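Local coordinates for NO-binding heme-dependent sensor protein (Shewanella oneidensis, PDB 4U9B), which binds heme and, through its iron, nitric oxide, probably serving as a gas sensor of the H-NOX family, at residues 8-12 against 68-73. Sequence-based numbering, arbitrary orientation.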
loop_
_atom_site.group_PDB
_atom_site.type_symbol
_atom_site.label_atom_id
_atom_site.label_comp_id
_atom_site.label_asym_id
_atom_site.label_seq_id
_atom_site.Cartn_x
_atom_site.Cartn_y
_atom_site.Cartn_z
ATOM N N VAL A 8 9.932 -2.993 3.157
ATOM C CA VAL A 8 9.028 -4.094 2.857
ATOM C C VAL A 8 9.193 -4.500 1.393
ATOM O O VAL A 8 9.117 -5.681 1.062
ATOM C CB VAL A 8 7.558 -3.729 3.152
ATOM C CG1 VAL A 8 6.642 -4.891 2.810
ATOM C CG2 VAL A 8 7.390 -3.358 4.619
ATOM N N LEU A 9 9.435 -3.524 0.520
ATOM C CA LEU A 9 9.689 -3.822 -0.885
ATOM C C LEU A 9 10.943 -4.678 -1.002
ATOM O O LEU A 9 10.979 -5.626 -1.784
ATOM C CB LEU A 9 9.835 -2.539 -1.710
ATOM C CG LEU A 9 10.072 -2.730 -3.215
ATOM C CD1 LEU A 9 8.878 -3.399 -3.875
ATOM C CD2 LEU A 9 10.371 -1.405 -3.897
ATOM N N GLU A 10 11.966 -4.354 -0.213
ATOM C CA GLU A 10 13.195 -5.142 -0.212
ATOM C C GLU A 10 12.891 -6.586 0.171
ATOM O O GLU A 10 13.355 -7.517 -0.488
ATOM C CB GLU A 10 14.239 -4.559 0.748
ATOM C CG GLU A 10 15.577 -5.315 0.713
ATOM C CD GLU A 10 16.584 -4.802 1.720
ATOM O OE1 GLU A 10 17.516 -5.562 2.061
ATOM O OE2 GLU A 10 16.452 -3.642 2.166
ATOM N N ASP A 11 12.114 -6.770 1.237
ATOM C CA ASP A 11 11.735 -8.108 1.678
ATOM C C ASP A 11 11.091 -8.889 0.539
ATOM O O ASP A 11 11.355 -10.075 0.360
ATOM C CB ASP A 11 10.776 -8.041 2.873
ATOM C CG ASP A 11 11.448 -7.543 4.139
ATOM O OD1 ASP A 11 12.695 -7.555 4.199
ATOM O OD2 ASP A 11 10.727 -7.147 5.080
ATOM N N MET A 12 10.254 -8.214 -0.239
ATOM C CA MET A 12 9.538 -8.865 -1.327
ATOM C C MET A 12 10.480 -9.213 -2.480
ATOM O O MET A 12 10.505 -10.353 -2.945
ATOM C CB MET A 12 8.401 -7.969 -1.819
ATOM C CG MET A 12 7.439 -8.663 -2.763
ATOM S SD MET A 12 6.040 -7.629 -3.229
ATOM C CE MET A 12 4.981 -8.848 -4.009
ATOM N N ALA A 68 0.122 -6.288 -6.154
ATOM C CA ALA A 68 0.747 -7.426 -5.490
ATOM C C ALA A 68 1.573 -6.958 -4.300
ATOM O O ALA A 68 1.526 -7.549 -3.220
ATOM C CB ALA A 68 1.613 -8.199 -6.463
ATOM N N PHE A 69 2.336 -5.892 -4.510
ATOM C CA PHE A 69 3.116 -5.291 -3.439
ATOM C C PHE A 69 2.214 -4.813 -2.310
ATOM O O PHE A 69 2.526 -5.011 -1.138
ATOM C CB PHE A 69 3.952 -4.131 -3.976
ATOM C CG PHE A 69 4.650 -3.339 -2.908
ATOM C CD1 PHE A 69 5.518 -3.955 -2.024
ATOM C CD2 PHE A 69 4.454 -1.975 -2.803
ATOM C CE1 PHE A 69 6.163 -3.228 -1.045
ATOM C CE2 PHE A 69 5.098 -1.242 -1.829
ATOM C CZ PHE A 69 5.955 -1.870 -0.949
ATOM N N GLY A 70 1.097 -4.187 -2.669
ATOM C CA GLY A 70 0.144 -3.702 -1.686
ATOM C C GLY A 70 -0.346 -4.794 -0.753
ATOM O O GLY A 70 -0.452 -4.590 0.459
ATOM N N GLN A 71 -0.644 -5.961 -1.313
ATOM C CA GLN A 71 -1.119 -7.078 -0.508
ATOM C C GLN A 71 -0.011 -7.590 0.401
ATOM O O GLN A 71 -0.249 -7.903 1.569
ATOM C CB GLN A 71 -1.640 -8.201 -1.400
ATOM C CG GLN A 71 -2.252 -9.350 -0.623
ATOM C CD GLN A 71 -3.270 -10.136 -1.429
ATOM O OE1 GLN A 71 -3.335 -10.027 -2.654
ATOM N NE2 GLN A 71 -4.078 -10.930 -0.738
ATOM N N PHE A 72 1.198 -7.671 -0.143
ATOM C CA PHE A 72 2.369 -8.060 0.631
ATOM C C PHE A 72 2.616 -7.044 1.741
ATOM O O PHE A 72 3.000 -7.401 2.856
ATOM C CB PHE A 72 3.595 -8.170 -0.289
ATOM C CG PHE A 72 4.831 -8.707 0.388
ATOM C CD1 PHE A 72 5.707 -7.855 1.044
ATOM C CD2 PHE A 72 5.130 -10.060 0.344
ATOM C CE1 PHE A 72 6.848 -8.344 1.659
ATOM C CE2 PHE A 72 6.269 -10.557 0.956
ATOM C CZ PHE A 72 7.131 -9.696 1.614
ATOM N N LEU A 73 2.364 -5.777 1.426
ATOM C CA LEU A 73 2.707 -4.668 2.310
ATOM C C LEU A 73 1.891 -4.639 3.599
ATOM O O LEU A 73 2.360 -4.118 4.613
ATOM C CB LEU A 73 2.537 -3.340 1.564
ATOM C CG LEU A 73 2.779 -2.041 2.340
ATOM C CD1 LEU A 73 4.202 -1.970 2.883
ATOM C CD2 LEU A 73 2.487 -0.840 1.453
#
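V8, L9 and M12 meet F69, F72 and L73 where helices 8-12 and 68-73 cross, their axes 10.1 Å apart at closest and their directions 108° apart. M12 reaches between the two phenylalanines: with CG anti to the backbone N (chi1 -169°) and the chain extended beyond it, the side chain runs past F72 in the opposite direction. Its CB lies over one face of the F72 ring, 3.9 Å from the centroid, in a CH-pi contact. Further along, SD stands obliquely to that ring but in the plane of F69, at its edge, making Met-aromatic contacts with both, and the methyl CE ends 3.8 Å from A68 O. On the F69 ring, L9 CD1 rests over one face, offset toward the rim. V8 CG1 meets the F72 edge in plane, 3.6 Å from CD1, while V8 CB packs against L73 CD1. An alanine in place of F72 would probably leave M12 CB and V8 CG1 without their aromatic partner and the M12 thioether freer to turn. D11 forms a salt bridge with R80. This helix-helix packing of the H-NOX fold joins helices 3-17 and 62-80; the bound heme lies about 6 Å from the L73 side chain.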